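Long-range contact in putative xanthine dehydrogenase YAGS fad-binding subunit (Escherichia coli, PDB 5G5G), which probably oxidises aldehydes as the molybdenum-cofactor-binding subunit of a three-chain periplasmic aldehyde oxidase of the xanthine dehydrogenase family: residues C[592-604]-C[719-731]. Numbering follows the deposited sequence.
Sequences EVGVHSATGEVRV and ITLDKLLDKLPDV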
ATOM      1  N   GLU C 592     -14.928  -0.669 -16.867  1.00 13.08           N
ATOM      2  CA  GLU C 592     -16.320  -0.432 -16.547  1.00 14.11           C
ATOM      3  C   GLU C 592     -16.403  -0.069 -15.075  1.00 13.68           C
ATOM      4  O   GLU C 592     -15.805  -0.793 -14.219  1.00 13.15           O
ATOM      5  CB  GLU C 592     -17.175  -1.672 -16.894  1.00 15.42           C
ATOM      6  CG  GLU C 592     -18.655  -1.546 -16.533  1.00 17.23           C
ATOM      7  CD  GLU C 592     -19.425  -2.835 -16.788  1.00 19.30           C
ATOM      8  OE1 GLU C 592     -19.476  -3.308 -17.917  1.00 20.52           O
ATOM      9  OE2 GLU C 592     -20.028  -3.359 -15.848  1.00 22.27           O
ATOM     10  N   VAL C 593     -17.073   1.043 -14.753  1.00 14.12           N
ATOM     11  CA  VAL C 593     -17.228   1.454 -13.367  1.00 14.22           C
ATOM     12  C   VAL C 593     -18.677   1.578 -12.993  1.00 14.93           C
ATOM     13  O   VAL C 593     -19.553   1.748 -13.878  1.00 15.07           O
ATOM     14  CB  VAL C 593     -16.626   2.828 -13.047  1.00 15.39           C
ATOM     15  CG1 VAL C 593     -15.169   2.766 -13.297  1.00 15.54           C
ATOM     16  CG2 VAL C 593     -17.290   3.933 -13.883  1.00 15.70           C
ATOM     17  N   GLY C 594     -18.939   1.540 -11.683  1.00 14.58           N
ATOM     18  CA  GLY C 594     -20.253   1.873 -11.187  1.00 14.94           C
ATOM     19  C   GLY C 594     -20.076   3.105 -10.296  1.00 15.34           C
ATOM     20  O   GLY C 594     -19.086   3.198  -9.560  1.00 14.74           O
ATOM     21  N   VAL C 595     -21.026   4.029 -10.374  1.00 15.42           N
ATOM     22  CA  VAL C 595     -21.021   5.200  -9.492  1.00 15.76           C
ATOM     23  C   VAL C 595     -22.370   5.183  -8.782  1.00 16.35           C
ATOM     24  O   VAL C 595     -23.433   5.153  -9.423  1.00 16.58           O
ATOM     25  CB  VAL C 595     -20.798   6.525 -10.234  1.00 15.71           C
ATOM     26  CG1 VAL C 595     -20.889   7.720  -9.259  1.00 16.19           C
ATOM     27  CG2 VAL C 595     -19.441   6.525 -10.972  1.00 15.16           C
ATOM     28  N   HIS C 596     -22.326   5.174  -7.465  1.00 16.71           N
ATOM     29  CA  HIS C 596     -23.586   5.112  -6.734  1.00 18.29           C
ATOM     30  C   HIS C 596     -24.394   6.391  -6.951  1.00 19.11           C
ATOM     31  O   HIS C 596     -23.914   7.521  -6.711  1.00 19.55           O
ATOM     32  CB  HIS C 596     -23.364   4.809  -5.243  1.00 18.82           C
ATOM     33  CG  HIS C 596     -24.592   4.297  -4.570  1.00 20.04           C
ATOM     34  ND1 HIS C 596     -25.626   5.114  -4.216  1.00 21.60           N
ATOM     35  CD2 HIS C 596     -24.957   3.046  -4.205  1.00 21.40           C
ATOM     36  CE1 HIS C 596     -26.598   4.402  -3.678  1.00 22.33           C
ATOM     37  NE2 HIS C 596     -26.208   3.137  -3.647  1.00 21.98           N
ATOM     38  N   SER C 597     -25.619   6.241  -7.431  1.00 19.82           N
ATOM     39  CA  SER C 597     -26.405   7.410  -7.844  1.00 20.48           C
ATOM     40  C   SER C 597     -26.758   8.305  -6.676  1.00 20.94           C
ATOM     41  O   SER C 597     -27.043   9.491  -6.884  1.00 21.79           O
ATOM     42  CB  SER C 597     -27.656   7.042  -8.620  1.00 21.61           C
ATOM     43  OG  SER C 597     -28.574   6.347  -7.792  1.00 22.19           O
ATOM     44  N   ALA C 598     -26.828   7.731  -5.478  1.00 20.28           N
ATOM     45  CA  ALA C 598     -27.029   8.522  -4.273  1.00 20.72           C
ATOM     46  C   ALA C 598     -25.774   9.096  -3.655  1.00 19.73           C
ATOM     47  O   ALA C 598     -25.732  10.309  -3.477  1.00 19.95           O
ATOM     48  CB  ALA C 598     -27.834   7.772  -3.203  1.00 21.22           C
ATOM     49  N   THR C 599     -24.790   8.244  -3.334  1.00 19.16           N
ATOM     50  CA  THR C 599     -23.670   8.609  -2.468  1.00 18.76           C
ATOM     51  C   THR C 599     -22.455   9.064  -3.259  1.00 18.23           C
ATOM     52  O   THR C 599     -21.550   9.639  -2.671  1.00 18.01           O
ATOM     53  CB  THR C 599     -23.184   7.423  -1.611  1.00 18.98           C
ATOM     54  OG1 THR C 599     -22.710   6.359  -2.481  1.00 18.13           O
ATOM     55  CG2 THR C 599     -24.306   6.980  -0.700  1.00 19.77           C
ATOM     56  N   GLY C 600     -22.412   8.753  -4.556  1.00 17.68           N
ATOM     57  CA  GLY C 600     -21.224   9.056  -5.365  1.00 17.69           C
ATOM     58  C   GLY C 600     -20.031   8.138  -5.245  1.00 16.66           C
ATOM     59  O   GLY C 600     -18.975   8.390  -5.860  1.00 16.55           O
ATOM     60  N   GLU C 601     -20.154   7.068  -4.461  1.00 16.76           N
ATOM     61  CA  GLU C 601     -19.094   6.104  -4.289  1.00 16.11           C
ATOM     62  C   GLU C 601     -18.764   5.430  -5.617  1.00 15.51           C
ATOM     63  O   GLU C 601     -19.666   5.118  -6.363  1.00 15.86           O
ATOM     64  CB  GLU C 601     -19.499   5.000  -3.287  1.00 17.02           C
ATOM     65  CG  GLU C 601     -19.555   5.462  -1.849  1.00 17.78           C
ATOM     66  CD  GLU C 601     -20.336   4.503  -0.958  1.00 18.89           C
ATOM     67  OE1 GLU C 601     -21.580   4.395  -1.169  1.00 20.25           O
ATOM     68  OE2 GLU C 601     -19.670   3.958  -0.034  1.00 20.02           O
ATOM     69  N   VAL C 602     -17.484   5.311  -5.914  1.00 14.44           N
ATOM     70  CA  VAL C 602     -17.019   4.752  -7.173  1.00 14.26           C
ATOM     71  C   VAL C 602     -16.464   3.351  -6.948  1.00 13.87           C
ATOM     72  O   VAL C 602     -15.592   3.142  -6.091  1.00 14.08           O
ATOM     73  CB  VAL C 602     -15.960   5.629  -7.850  1.00 13.94           C
ATOM     74  CG1 VAL C 602     -15.690   5.112  -9.239  1.00 14.01           C
ATOM     75  CG2 VAL C 602     -16.395   7.072  -7.912  1.00 14.61           C
ATOM     76  N   ARG C 603     -16.928   2.407  -7.760  1.00 14.11           N
ATOM     77  CA  ARG C 603     -16.525   1.001  -7.596  1.00 14.57           C
ATOM     78  C   ARG C 603     -16.254   0.463  -9.012  1.00 14.76           C
ATOM     79  O   ARG C 603     -17.089   0.601  -9.937  1.00 15.19           O
ATOM     80  CB  ARG C 603     -17.622   0.176  -6.889  1.00 15.57           C
ATOM     81  CG  ARG C 603     -17.937   0.650  -5.472  1.00 16.03           C
ATOM     82  CD  ARG C 603     -16.881   0.303  -4.450  1.00 16.20           C
ATOM     83  NE  ARG C 603     -17.291   0.821  -3.153  1.00 16.86           N
ATOM     84  CZ  ARG C 603     -16.847   1.937  -2.560  1.00 17.68           C
ATOM     85  NH1 ARG C 603     -15.908   2.706  -3.093  1.00 18.23           N
ATOM     86  NH2 ARG C 603     -17.320   2.270  -1.363  1.00 17.95           N
ATOM     87  N   VAL C 604     -15.085  -0.104  -9.187  1.00 13.81           N
ATOM     88  CA  VAL C 604     -14.734  -0.644 -10.480  1.00 14.24           C
ATOM     89  C   VAL C 604     -15.363  -2.004 -10.679  1.00 15.03           C
ATOM     90  O   VAL C 604     -15.255  -2.873  -9.820  1.00 14.86           O
ATOM     91  CB  VAL C 604     -13.226  -0.719 -10.663  1.00 13.33           C
ATOM     92  CG1 VAL C 604     -12.841  -1.133 -12.100  1.00 13.22           C
ATOM     93  CG2 VAL C 604     -12.617   0.641 -10.333  1.00 12.93           C
ATOM     94  N   ILE C 719     -10.536  10.885  -7.902  1.00 14.77           N
ATOM     95  CA  ILE C 719     -11.926  11.150  -8.175  1.00 15.60           C
ATOM     96  C   ILE C 719     -12.789  10.499  -7.087  1.00 16.42           C
ATOM     97  O   ILE C 719     -13.281   9.374  -7.224  1.00 17.34           O
ATOM     98  CB  ILE C 719     -12.297  10.707  -9.587  1.00 16.49           C
ATOM     99  CG1 ILE C 719     -11.380  11.386 -10.623  1.00 17.42           C
ATOM    100  CG2 ILE C 719     -13.736  11.107  -9.890  1.00 17.25           C
ATOM    101  CD1 ILE C 719     -11.524  10.846 -12.031  1.00 17.35           C
ATOM    102  N   THR C 720     -12.980  11.270  -6.028  1.00 15.99           N
ATOM    103  CA  THR C 720     -13.720  10.867  -4.885  1.00 15.77           C
ATOM    104  C   THR C 720     -15.116  11.421  -4.930  1.00 16.00           C
ATOM    105  O   THR C 720     -15.464  12.324  -5.735  1.00 15.83           O
ATOM    106  CB  THR C 720     -12.955  11.293  -3.610  1.00 16.04           C
ATOM    107  OG1 THR C 720     -12.708  12.708  -3.643  1.00 15.89           O
ATOM    108  CG2 THR C 720     -11.713  10.509  -3.492  1.00 15.76           C
ATOM    109  N   LEU C 721     -16.001  10.858  -4.122  1.00 15.90           N
ATOM    110  CA  LEU C 721     -17.416  11.127  -4.266  1.00 16.47           C
ATOM    111  C   LEU C 721     -17.781  12.614  -4.028  1.00 17.47           C
ATOM    112  O   LEU C 721     -18.738  13.158  -4.603  1.00 17.26           O
ATOM    113  CB  LEU C 721     -18.234  10.242  -3.317  1.00 17.50           C
ATOM    114  CG  LEU C 721     -18.078  10.467  -1.798  1.00 18.11           C
ATOM    115  CD1 LEU C 721     -18.947  11.564  -1.209  1.00 18.96           C
ATOM    116  CD2 LEU C 721     -18.329   9.142  -1.041  1.00 18.58           C
ATOM    117  N   ASP C 722     -16.999  13.278  -3.170  1.00 17.63           N
ATOM    118  CA  ASP C 722     -17.236  14.694  -2.912  1.00 19.28           C
ATOM    119  C   ASP C 722     -17.005  15.564  -4.146  1.00 18.82           C
ATOM    120  O   ASP C 722     -17.522  16.675  -4.187  1.00 19.38           O
ATOM    121  CB  ASP C 722     -16.426  15.187  -1.734  1.00 20.63           C
ATOM    122  CG  ASP C 722     -14.977  14.814  -1.826  1.00 22.51           C
ATOM    123  OD1 ASP C 722     -14.608  13.664  -2.182  1.00 21.15           O
ATOM    124  OD2 ASP C 722     -14.167  15.698  -1.504  1.00 28.85           O
ATOM    125  N   LYS C 723     -16.330  15.046  -5.168  1.00 17.87           N
ATOM    126  CA  LYS C 723     -16.157  15.761  -6.425  1.00 18.08           C
ATOM    127  C   LYS C 723     -17.300  15.506  -7.419  1.00 18.40           C
ATOM    128  O   LYS C 723     -17.398  16.151  -8.494  1.00 18.46           O
ATOM    129  CB  LYS C 723     -14.809  15.362  -7.019  1.00 17.08           C
ATOM    130  CG  LYS C 723     -13.672  15.804  -6.139  1.00 17.88           C
ATOM    131  CD  LYS C 723     -12.302  15.390  -6.660  1.00 16.77           C
ATOM    132  CE  LYS C 723     -11.277  15.849  -5.634  1.00 16.89           C
ATOM    133  NZ  LYS C 723      -9.884  15.499  -5.903  1.00 15.98           N
ATOM    134  N   LEU C 724     -18.189  14.580  -7.065  1.00 18.06           N
ATOM    135  CA  LEU C 724     -19.310  14.183  -7.922  1.00 18.75           C
ATOM    136  C   LEU C 724     -20.662  14.535  -7.360  1.00 19.36           C
ATOM    137  O   LEU C 724     -21.620  14.814  -8.127  1.00 19.09           O
ATOM    138  CB  LEU C 724     -19.281  12.652  -8.101  1.00 18.92           C
ATOM    139  CG  LEU C 724     -18.026  11.987  -8.656  1.00 18.21           C
ATOM    140  CD1 LEU C 724     -18.165  10.460  -8.757  1.00 18.33           C
ATOM    141  CD2 LEU C 724     -17.725  12.534 -10.038  1.00 18.07           C
ATOM    142  N   LEU C 725     -20.761  14.541  -6.030  1.00 19.60           N
ATOM    143  CA  LEU C 725     -22.060  14.464  -5.337  1.00 21.91           C
ATOM    144  C   LEU C 725     -23.107  15.498  -5.810  1.00 23.24           C
ATOM    145  O   LEU C 725     -24.265  15.171  -6.083  1.00 22.90           O
ATOM    146  CB  LEU C 725     -21.794  14.617  -3.828  1.00 23.64           C
ATOM    147  CG  LEU C 725     -22.831  14.141  -2.833  1.00 26.39           C
ATOM    148  CD1 LEU C 725     -23.124  12.666  -3.011  1.00 27.31           C
ATOM    149  CD2 LEU C 725     -22.264  14.383  -1.441  1.00 27.03           C
ATOM    150  N   ASP C 726     -22.711  16.751  -5.904  1.00 25.19           N
ATOM    151  CA  ASP C 726     -23.681  17.789  -6.269  1.00 28.39           C
ATOM    152  C   ASP C 726     -24.087  17.833  -7.759  1.00 28.43           C
ATOM    153  O   ASP C 726     -24.875  18.702  -8.118  1.00 28.52           O
ATOM    154  CB  ASP C 726     -23.259  19.177  -5.747  1.00 31.71           C
ATOM    155  CG  ASP C 726     -22.070  19.773  -6.495  1.00 34.65           C
ATOM    156  OD1 ASP C 726     -21.598  19.172  -7.476  1.00 37.72           O
ATOM    157  OD2 ASP C 726     -21.588  20.855  -6.067  1.00 39.18           O
ATOM    158  N   LYS C 727     -23.581  16.931  -8.601  1.00 27.84           N
ATOM    159  CA  LYS C 727     -24.096  16.772  -9.995  1.00 31.00           C
ATOM    160  C   LYS C 727     -24.691  15.385 -10.339  1.00 30.31           C
ATOM    161  O   LYS C 727     -24.961  15.110 -11.512  1.00 31.03           O
ATOM    162  CB  LYS C 727     -23.025  17.211 -11.008  1.00 33.17           C
ATOM    163  CG  LYS C 727     -22.724  18.721 -10.921  1.00 38.21           C
ATOM    164  CD  LYS C 727     -21.686  19.281 -11.905  1.00 41.72           C
ATOM    165  CE  LYS C 727     -20.256  18.796 -11.618  1.00 44.57           C
ATOM    166  NZ  LYS C 727     -19.520  19.492 -10.514  1.00 45.71           N
ATOM    167  N   LEU C 728     -24.972  14.556  -9.332  1.00 28.47           N
ATOM    168  CA  LEU C 728     -25.659  13.272  -9.522  1.00 28.18           C
ATOM    169  C   LEU C 728     -27.201  13.430  -9.614  1.00 31.23           C
ATOM    170  O   LEU C 728     -27.743  14.518  -9.298  1.00 29.62           O
ATOM    171  CB  LEU C 728     -25.316  12.347  -8.375  1.00 28.10           C
ATOM    172  CG  LEU C 728     -23.867  11.974  -8.294  1.00 26.44           C
ATOM    173  CD1 LEU C 728     -23.688  11.215  -6.997  1.00 27.91           C
ATOM    174  CD2 LEU C 728     -23.462  11.138  -9.501  1.00 26.22           C
ATOM    175  N   PRO C 729     -27.919  12.334  -9.986  1.00 33.31           N
ATOM    176  CA  PRO C 729     -29.361  12.496 -10.161  1.00 35.95           C
ATOM    177  C   PRO C 729     -30.073  12.706  -8.810  1.00 39.20           C
ATOM    178  O   PRO C 729     -29.470  12.536  -7.747  1.00 37.95           O
ATOM    179  CB  PRO C 729     -29.795  11.171 -10.832  1.00 35.73           C
ATOM    180  CG  PRO C 729     -28.523  10.504 -11.314  1.00 34.46           C
ATOM    181  CD  PRO C 729     -27.518  10.936 -10.269  1.00 33.09           C
ATOM    182  N   ASP C 730     -31.339  13.092  -8.859  1.00 42.66           N
ATOM    183  CA  ASP C 730     -32.115  13.289  -7.635  1.00 45.74           C
ATOM    184  C   ASP C 730     -32.395  11.917  -7.000  1.00 47.50           C
ATOM    185  O   ASP C 730     -32.536  10.916  -7.710  1.00 45.88           O
ATOM    186  CB  ASP C 730     -33.438  14.033  -7.941  1.00 49.79           C
ATOM    187  CG  ASP C 730     -33.219  15.400  -8.620  1.00 51.00           C
ATOM    188  OD1 ASP C 730     -32.227  16.093  -8.304  1.00 54.20           O
ATOM    189  OD2 ASP C 730     -34.045  15.778  -9.473  1.00 53.03           O
ATOM    190  N   VAL C 731     -32.413  11.855  -5.663  1.00 49.37           N
ATOM    191  CA  VAL C 731     -32.970  10.704  -4.945  1.00 50.12           C
ATOM    192  C   VAL C 731     -34.309  11.260  -4.438  1.00 50.29           C
ATOM    193  O   VAL C 731     -35.108  10.540  -3.877  1.00 52.45           O
ATOM    194  CB  VAL C 731     -32.080  10.195  -3.761  1.00 50.02           C
ATOM    195  CG1 VAL C 731     -32.311   8.697  -3.491  1.00 49.44           C
ATOM    196  CG2 VAL C 731     -30.589  10.460  -3.997  1.00 48.45           C
TER
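L721 lies over the backbone of the hairpin turn at T599 and G600, its CB 3.2 Å from G600 O; with CG between the backbone N and carbonyl carbon (chi1 66°), CG and both methyls come near T599 O. L725 brings CD1 to 3.4 Å from T599 O, and L728 CD1 is 3.7 Å from G600 CA. G600, with a positive phi of 79°, leaves little room for a CB beside L721 CB. L724 CD1 bridges V595 CG1 and V602 CG2, each at 3.9 Å; L724 crosses V602 at about a right angle. No hydrogen bond joins the segments, so leucine side chains packed on turn carbonyls and valines make the contact. E601 runs alongside L721, CG 4.0 Å from CD2, with its carboxylate shared: OE1 takes the T599 hydroxyl at 2.6 Å on its anti side, and OE2 pairs with R603 NH2. Shortening E601 to an alanine would remove the carboxylate, and R603 would probably lose this salt-bridge mate while the T599 hydroxyl is set free to turn. The C-terminal segment thus closes over the end of the β-hairpin of strands 584-596 and 602-612, with helix 698-710 against V595 and V602, helix 619-638 also reaching V602, and strand 429-441 touching S597 and P729.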